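Local coordinates for Lin1840 protein (Listeria innocua serovar 6a, PDB 4ZOC) that acts as a family 3 beta-glucosidase in beta-1,2-glucan metabolism, probably releasing beta-D-glucose from the non-reducing ends of its substrates, at residues E627-N632 and G671-V676; E640-Y645 and E664-Q669; D144-R149 and A199-E204. The protein carries 2 engineered substitutions. All coordinates share one frame; numbering follows the deposited sequence.

Interactions 1 and 2 belong to the fibronectin type III-like domain, one in each of two sheets packed face to face, with centres about 9 Å apart. Along the chain, the two strands of interaction 2 come between those of interaction 1. Polar bonds probably join them as well: Lys-674 NZ lies 2.8 Å from Ala-667 O, and Asn-632 ND2 lies 3.1 Å from Leu-668 O. Interaction 3 stands apart in the TIM barrel, with its nearest atoms about 17 Å from interaction 2 and about 29 Å from interaction 1. It is the contact near a bound glucose, about 6 Å from the side chain of Arg-149.

Interaction 1 (E627-N632 and G671-V676); sequences EVTIKN and GEEKTV
The carboxylate of Glu-673 receives the methyl CG2 of Thr-629 on one face, 3.6 Å from CD, while Lys-631 CD lies toward its edge, beside OE2. At the other end of the contact, Thr-675 CG2 sits over one face of the Glu-627 carboxylate, displaced toward CG, which it approaches to 3.5 Å; OE2 of Glu-627 hydrogen-bonds Ser-612 OG. Both threonines hold OG1 beside the backbone N (chi1 -60° in Thr-629, -66° in Thr-675), and this turns the hydroxyls to each other across a non-hydrogen-bonded pair. Thr-629 OG1 and Thr-675 OG1 share a long hydrogen bond of 3.3 Å, and the methyls are left to pack on the glutamates. Threonine suits such a site because its branched side chain favours extended backbone and offers both a polar and an apolar arm. Lys-631 runs extended alongside the turn, its CE 3.4 Å from Gly-671 O.

Val-628 and Val-676 exchange two N-H...O bonds of 2.8 Å, and Ile-630 and Lys-674 form a second reciprocal pair. Asn-632 N continues the pattern to Glu-672 O at 2.9 Å; Gly-671, whose positive phi suits glycine, lies in the turn that leads into the strand. On the face opposite the threonines, Val-628, Ile-630 and Val-676 turn branched hydrocarbon inward; Ile-630 and Val-676 both reach Ile-642 of the other sheet. Lys-674 also points to this face and carries NZ to Ala-667 O of that sheet. This is an antiparallel strand pair, polar outside and largely apolar inside, in one sheet of a fibronectin type III-like beta sandwich.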
# COMPACT_ATOMS: atom_id res chain seq x y z
N GLU A 627 -30.27 18.21 13.20
CA GLU A 627 -31.62 18.08 12.67
C GLU A 627 -31.64 18.55 11.25
O GLU A 627 -31.16 19.64 10.93
CB GLU A 627 -32.62 18.94 13.50
CG GLU A 627 -34.05 18.85 12.97
CD GLU A 627 -34.99 19.71 13.77
OE1 GLU A 627 -35.71 19.15 14.58
OE2 GLU A 627 -34.93 20.95 13.61
N VAL A 628 -32.18 17.73 10.38
CA VAL A 628 -32.10 17.98 8.96
C VAL A 628 -33.49 17.85 8.36
O VAL A 628 -34.15 16.86 8.52
CB VAL A 628 -31.13 17.03 8.21
CG1 VAL A 628 -31.02 17.41 6.74
CG2 VAL A 628 -29.74 17.02 8.85
N THR A 629 -33.88 18.88 7.62
CA THR A 629 -35.16 18.87 6.88
C THR A 629 -34.87 18.64 5.42
O THR A 629 -34.07 19.34 4.78
CB THR A 629 -35.86 20.22 7.04
OG1 THR A 629 -36.09 20.41 8.44
CG2 THR A 629 -37.18 20.23 6.36
N ILE A 630 -35.54 17.64 4.88
CA ILE A 630 -35.33 17.27 3.48
C ILE A 630 -36.65 17.34 2.74
O ILE A 630 -37.67 16.91 3.26
CB ILE A 630 -34.65 15.90 3.34
CG1 ILE A 630 -34.43 15.59 1.85
CG2 ILE A 630 -35.42 14.80 4.05
CD1 ILE A 630 -33.38 14.48 1.63
N LYS A 631 -36.61 17.89 1.53
CA LYS A 631 -37.76 18.01 0.64
C LYS A 631 -37.44 17.46 -0.74
O LYS A 631 -36.39 17.72 -1.28
CB LYS A 631 -38.18 19.48 0.50
CG LYS A 631 -39.57 19.60 -0.11
CD LYS A 631 -40.08 21.01 -0.26
CE LYS A 631 -41.36 20.95 -1.07
NZ LYS A 631 -41.96 22.29 -1.09
N ASN A 632 -38.36 16.67 -1.28
CA ASN A 632 -38.36 16.28 -2.67
C ASN A 632 -39.08 17.31 -3.53
O ASN A 632 -40.29 17.46 -3.44
CB ASN A 632 -39.04 14.92 -2.81
CG ASN A 632 -39.07 14.37 -4.24
OD1 ASN A 632 -38.79 15.04 -5.24
ND2 ASN A 632 -39.49 13.09 -4.34
N GLY A 671 -42.88 16.40 -3.80
CA GLY A 671 -43.18 17.53 -2.93
C GLY A 671 -43.16 17.28 -1.43
O GLY A 671 -43.38 18.22 -0.68
N GLU A 672 -42.91 16.04 -0.99
CA GLU A 672 -42.93 15.74 0.43
C GLU A 672 -41.68 16.22 1.16
O GLU A 672 -40.60 16.24 0.58
CB GLU A 672 -43.10 14.26 0.64
CG GLU A 672 -43.24 13.90 2.10
CD GLU A 672 -43.54 12.45 2.31
OE1 GLU A 672 -43.99 12.09 3.44
OE2 GLU A 672 -43.33 11.63 1.37
N GLU A 673 -41.89 16.66 2.41
CA GLU A 673 -40.88 17.14 3.31
C GLU A 673 -40.91 16.29 4.59
O GLU A 673 -42.02 15.87 5.10
CB GLU A 673 -41.14 18.61 3.64
CG GLU A 673 -40.00 19.30 4.31
CD GLU A 673 -40.28 20.77 4.58
OE1 GLU A 673 -40.77 21.08 5.65
OE2 GLU A 673 -40.02 21.61 3.72
N LYS A 674 -39.70 15.96 5.06
CA LYS A 674 -39.50 15.25 6.30
C LYS A 674 -38.35 15.82 7.08
O LYS A 674 -37.48 16.43 6.52
CB LYS A 674 -39.25 13.78 6.08
CG LYS A 674 -40.46 12.98 5.59
CD LYS A 674 -40.08 11.50 5.48
CE LYS A 674 -41.27 10.69 5.09
NZ LYS A 674 -40.90 9.29 4.78
N THR A 675 -38.37 15.62 8.39
CA THR A 675 -37.31 16.09 9.28
C THR A 675 -36.71 14.87 9.97
O THR A 675 -37.47 14.01 10.48
CB THR A 675 -37.85 17.11 10.29
OG1 THR A 675 -38.26 18.26 9.56
CG2 THR A 675 -36.81 17.53 11.24
N VAL A 676 -35.38 14.76 9.96
CA VAL A 676 -34.74 13.60 10.60
C VAL A 676 -33.72 14.18 11.52
O VAL A 676 -33.19 15.29 11.30
CB VAL A 676 -34.16 12.51 9.62
CG1 VAL A 676 -35.21 11.53 9.16
CG2 VAL A 676 -33.53 13.10 8.40

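Interaction 2 (E640-Y645 and E664-Q669); sequences EVIQVY and EKVALQ
Ile-642 and Val-666 meet diagonally across the antiparallel beta hairpin of strands 638-648 and 659-668, in the second sheet of the fibronectin type III-like sandwich. Ile-642 has CG1 beside its backbone N (chi1 -58°), and the extended arm beyond it carries CD1 slantwise to within 3.7 Å of Val-666 CG2. Both side chains face the interior, where they pack on Ile-630 of the opposing sheet, a fitting place for beta-branched hydrocarbon.

On the reverse face, Val-641 lies directly across from Lys-665 in a non-hydrogen-bonded pair. The methyl CG2 of Val-641 rests against the lysine's aliphatic chain, 3.8 Å from Lys-665 CG; CB to CE all run alongside this methyl, with a slight bend at chi3 (-146°). A lysine works here since its methylenes cover the valine while NZ travels on to a salt bridge with Glu-373 and hydrogen bonds to Ser-109 O and Ser-547 OG, which tie the sheet to other parts of the enzyme.

Two hydrogen-bonded pairs flank that one. Val-666 N gives a bond of 2.8 Å to Glu-640 O, and Ile-642 N reaches Glu-664 O at 2.9 Å, each answered by a bond in return. Glu-640 folds back at chi2, and its OE2 accepts from Val-641 N through the anti lone pair; the same oxygen pairs with Lys-549, which probably favours the ionised carboxylate. Farther along the strand, the amide of Gln-643 is fixed on one side by Tyr-645, whose OH donates to OE1 of Gln-643 at 2.6 Å, lying in the carbonyl plane.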
# COMPACT_ATOMS: atom_id res chain seq x y z
N GLU A 640 -33.38 9.55 -0.81
CA GLU A 640 -32.11 10.22 -0.73
C GLU A 640 -31.41 9.71 0.53
O GLU A 640 -32.06 9.36 1.54
CB GLU A 640 -32.33 11.75 -0.61
CG GLU A 640 -31.05 12.59 -0.54
CD GLU A 640 -30.12 12.38 -1.74
OE1 GLU A 640 -30.06 13.17 -2.71
OE2 GLU A 640 -29.41 11.34 -1.71
N VAL A 641 -30.09 9.67 0.50
CA VAL A 641 -29.27 9.24 1.68
C VAL A 641 -28.64 10.47 2.26
O VAL A 641 -27.65 10.99 1.73
CB VAL A 641 -28.22 8.12 1.35
CG1 VAL A 641 -27.42 7.71 2.60
CG2 VAL A 641 -28.92 6.94 0.78
N ILE A 642 -29.21 10.92 3.40
CA ILE A 642 -28.61 12.05 4.15
C ILE A 642 -27.40 11.47 4.90
O ILE A 642 -27.53 10.43 5.54
CB ILE A 642 -29.56 12.67 5.16
CG1 ILE A 642 -30.83 13.16 4.43
CG2 ILE A 642 -28.83 13.69 5.99
CD1 ILE A 642 -32.02 13.58 5.31
N GLN A 643 -26.24 12.11 4.75
CA GLN A 643 -24.97 11.71 5.37
C GLN A 643 -24.45 12.83 6.25
O GLN A 643 -24.44 13.99 5.82
CB GLN A 643 -23.92 11.38 4.29
CG GLN A 643 -24.40 10.27 3.36
CD GLN A 643 -23.80 10.26 2.01
OE1 GLN A 643 -22.59 10.41 1.84
NE2 GLN A 643 -24.62 10.03 1.04
N VAL A 644 -23.96 12.45 7.43
CA VAL A 644 -23.30 13.42 8.33
C VAL A 644 -21.89 12.95 8.61
O VAL A 644 -21.66 11.83 9.09
CB VAL A 644 -24.08 13.59 9.64
CG1 VAL A 644 -23.41 14.60 10.53
CG2 VAL A 644 -25.54 13.91 9.36
N TYR A 645 -20.95 13.88 8.36
CA TYR A 645 -19.55 13.69 8.59
C TYR A 645 -18.99 14.65 9.65
O TYR A 645 -19.46 15.80 9.84
CB TYR A 645 -18.79 13.87 7.27
CG TYR A 645 -19.19 12.96 6.13
CD1 TYR A 645 -20.24 13.29 5.31
CD2 TYR A 645 -18.42 11.86 5.81
CE1 TYR A 645 -20.60 12.49 4.23
CE2 TYR A 645 -18.79 11.00 4.78
CZ TYR A 645 -19.86 11.32 4.00
OH TYR A 645 -20.23 10.54 2.96
N GLU A 664 -29.00 8.27 7.11
CA GLU A 664 -30.38 7.78 7.06
C GLU A 664 -30.89 7.97 5.64
O GLU A 664 -30.71 9.02 4.98
CB GLU A 664 -31.35 8.55 8.01
CG GLU A 664 -32.74 7.96 7.97
CD GLU A 664 -33.74 8.53 8.95
OE1 GLU A 664 -33.35 9.06 10.01
OE2 GLU A 664 -34.97 8.43 8.65
N LYS A 665 -31.47 6.93 5.14
CA LYS A 665 -32.09 6.95 3.83
C LYS A 665 -33.56 7.33 3.98
O LYS A 665 -34.29 6.72 4.76
CB LYS A 665 -31.96 5.59 3.15
CG LYS A 665 -32.39 5.57 1.72
CD LYS A 665 -31.95 4.22 1.16
CE LYS A 665 -31.57 4.29 -0.24
NZ LYS A 665 -31.16 2.96 -0.74
N VAL A 666 -33.97 8.35 3.25
CA VAL A 666 -35.29 8.98 3.51
C VAL A 666 -36.11 8.89 2.25
O VAL A 666 -35.68 9.30 1.22
CB VAL A 666 -35.15 10.46 3.98
CG1 VAL A 666 -36.49 11.03 4.39
CG2 VAL A 666 -34.21 10.61 5.17
N ALA A 667 -37.28 8.27 2.34
CA ALA A 667 -38.23 8.13 1.25
C ALA A 667 -39.24 9.31 1.22
O ALA A 667 -39.78 9.71 2.28
CB ALA A 667 -38.98 6.83 1.42
N LEU A 668 -39.41 9.91 0.06
CA LEU A 668 -40.23 11.10 -0.06
C LEU A 668 -41.03 11.07 -1.33
O LEU A 668 -40.46 10.91 -2.41
CB LEU A 668 -39.36 12.35 -0.10
CG LEU A 668 -38.55 12.62 1.14
CD1 LEU A 668 -37.44 13.57 0.82
CD2 LEU A 668 -39.37 13.15 2.32
N GLN A 669 -42.34 11.25 -1.22
CA GLN A 669 -43.14 11.44 -2.40
C GLN A 669 -42.80 12.75 -3.04
O GLN A 669 -42.15 13.62 -2.44
CB GLN A 669 -44.62 11.38 -2.01
CG GLN A 669 -45.04 10.01 -1.54
CD GLN A 669 -45.05 9.00 -2.69
OE1 GLN A 669 -45.71 9.20 -3.68
NE2 GLN A 669 -44.28 7.91 -2.55

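Interaction 3 (D144-R149 and A199-E204); sequences DPRWGR and AEAGLE
Trp-147 ends a type I turn begun at Asp-144 and brings its CA to 4.3 Å from the CA of Gly-202, in a loop with two successive positive phi values. Without a side chain, Gly-202 lets Arg-146 CB come close above it. The guanidinium of Arg-146 lies flat over the Ala-201 carbonyl carbon and grips Asp-144 side-on: NE gives OD1 a nearly straight bond of 2.9 Å, and NH2 forms a salt bridge with OD2. OD1 also accepts from Arg-146 N, making an Asx turn, while a water bridges OD2 to Ala-199 O. Arg-146 NH1 bonds Gly-559 O of the second subunit.

Trp-147 donates NE1 to Glu-204 OE2 at 3.0 Å, from above the carboxylate plane; Ala-199 CB lies over a ring face, and Arg-149 CB stands 3.3 Å above the indole plane, toward the rim. Arg-149 CD lies 3.4 Å from Glu-204 OE1, which bonds Ala-474 N. The Arg-149 side chain pairs with Glu-152, touches Trp-409 and makes a long, weak ion pair with Glu-473, both pocket residues, about 6 Å from a bound glucose. Together these contacts join neighbouring strand-to-helix loops, after strands 133-134 and 187-193, of a family 3 TIM barrel beside its glucose pocket.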
# COMPACT_ATOMS: atom_id res chain seq x y z
N ASP A 144 -8.83 -1.42 -1.34
CA ASP A 144 -8.03 -1.91 -2.46
C ASP A 144 -8.88 -2.85 -3.29
O ASP A 144 -9.03 -4.03 -3.03
CB ASP A 144 -6.74 -2.58 -1.96
CG ASP A 144 -5.79 -2.94 -3.08
OD1 ASP A 144 -6.24 -2.97 -4.29
OD2 ASP A 144 -4.60 -3.22 -2.76
N PRO A 145 -9.49 -2.31 -4.36
CA PRO A 145 -10.33 -3.10 -5.19
C PRO A 145 -9.65 -4.14 -6.07
O PRO A 145 -10.36 -4.90 -6.78
CB PRO A 145 -11.08 -2.06 -6.01
CG PRO A 145 -10.23 -0.89 -6.03
CD PRO A 145 -9.41 -0.90 -4.76
N ARG A 146 -8.31 -4.25 -6.04
CA ARG A 146 -7.62 -5.42 -6.71
C ARG A 146 -8.04 -6.68 -6.02
O ARG A 146 -8.19 -7.75 -6.66
CB ARG A 146 -6.11 -5.26 -6.64
CG ARG A 146 -5.63 -4.18 -7.56
CD ARG A 146 -4.17 -3.85 -7.33
NE ARG A 146 -3.94 -3.25 -6.02
CZ ARG A 146 -2.79 -2.70 -5.65
NH1 ARG A 146 -1.74 -2.71 -6.44
NH2 ARG A 146 -2.68 -2.13 -4.45
N TRP A 147 -8.25 -6.62 -4.71
CA TRP A 147 -8.59 -7.80 -3.89
C TRP A 147 -9.99 -8.26 -4.23
O TRP A 147 -11.00 -7.50 -4.08
CB TRP A 147 -8.59 -7.38 -2.40
CG TRP A 147 -8.58 -8.45 -1.40
CD1 TRP A 147 -7.78 -9.53 -1.40
CD2 TRP A 147 -9.36 -8.55 -0.21
NE1 TRP A 147 -7.95 -10.28 -0.28
CE2 TRP A 147 -8.89 -9.71 0.50
CE3 TRP A 147 -10.31 -7.73 0.40
CZ2 TRP A 147 -9.41 -10.11 1.76
CZ3 TRP A 147 -10.85 -8.12 1.61
CH2 TRP A 147 -10.39 -9.30 2.29
N GLY A 148 -10.12 -9.54 -4.60
CA GLY A 148 -11.41 -10.07 -5.00
C GLY A 148 -12.47 -10.11 -3.93
O GLY A 148 -13.66 -10.08 -4.22
N ARG A 149 -12.02 -10.14 -2.70
CA ARG A 149 -12.93 -10.24 -1.53
C ARG A 149 -13.58 -8.91 -1.12
O ARG A 149 -14.40 -8.92 -0.23
CB ARG A 149 -12.18 -10.88 -0.35
CG ARG A 149 -11.57 -12.22 -0.75
CD ARG A 149 -11.12 -13.05 0.46
NE ARG A 149 -12.32 -13.64 1.02
CZ ARG A 149 -12.40 -14.77 1.72
NH1 ARG A 149 -11.32 -15.49 2.03
NH2 ARG A 149 -13.60 -15.18 2.11
N ALA A 199 -4.61 -6.65 2.55
CA ALA A 199 -3.67 -7.47 1.80
C ALA A 199 -2.84 -6.61 0.84
O ALA A 199 -3.41 -5.90 -0.06
CB ALA A 199 -4.42 -8.51 0.98
N GLU A 200 -1.52 -6.67 1.00
CA GLU A 200 -0.63 -5.86 0.19
C GLU A 200 -0.78 -6.19 -1.29
O GLU A 200 -0.90 -7.35 -1.69
CB GLU A 200 0.84 -6.04 0.63
CG GLU A 200 1.84 -5.00 0.25
CD GLU A 200 3.09 -5.14 1.13
OE1 GLU A 200 3.84 -5.98 0.68
OE2 GLU A 200 3.22 -4.43 2.25
N ALA A 201 -0.86 -5.11 -2.07
CA ALA A 201 -0.96 -5.11 -3.52
C ALA A 201 -2.23 -5.81 -4.01
O ALA A 201 -2.24 -6.26 -5.11
CB ALA A 201 0.30 -5.71 -4.16
N GLY A 202 -3.26 -5.95 -3.16
CA GLY A 202 -4.49 -6.59 -3.56
C GLY A 202 -4.37 -8.11 -3.72
O GLY A 202 -5.27 -8.74 -4.14
N LEU A 203 -3.22 -8.68 -3.32
CA LEU A 203 -2.88 -10.05 -3.64
C LEU A 203 -3.45 -10.99 -2.54
O LEU A 203 -3.28 -10.78 -1.37
CB LEU A 203 -1.32 -10.17 -3.74
CG LEU A 203 -0.74 -11.53 -3.94
CD1 LEU A 203 -1.31 -12.20 -5.20
CD2 LEU A 203 0.81 -11.43 -4.00
N GLU A 204 -4.19 -12.00 -2.95
CA GLU A 204 -4.84 -12.86 -1.95
C GLU A 204 -3.88 -13.46 -0.97
O GLU A 204 -2.78 -13.92 -1.28
CB GLU A 204 -5.65 -13.96 -2.65
CG GLU A 204 -6.55 -14.67 -1.73
CD GLU A 204 -7.55 -13.75 -1.13
OE1 GLU A 204 -8.60 -13.44 -1.76
OE2 GLU A 204 -7.33 -13.23 0.02
O HOH W 1 -3.52 -3.12 -0.43
O HOH W 2 -8.56 -11.99 -4.20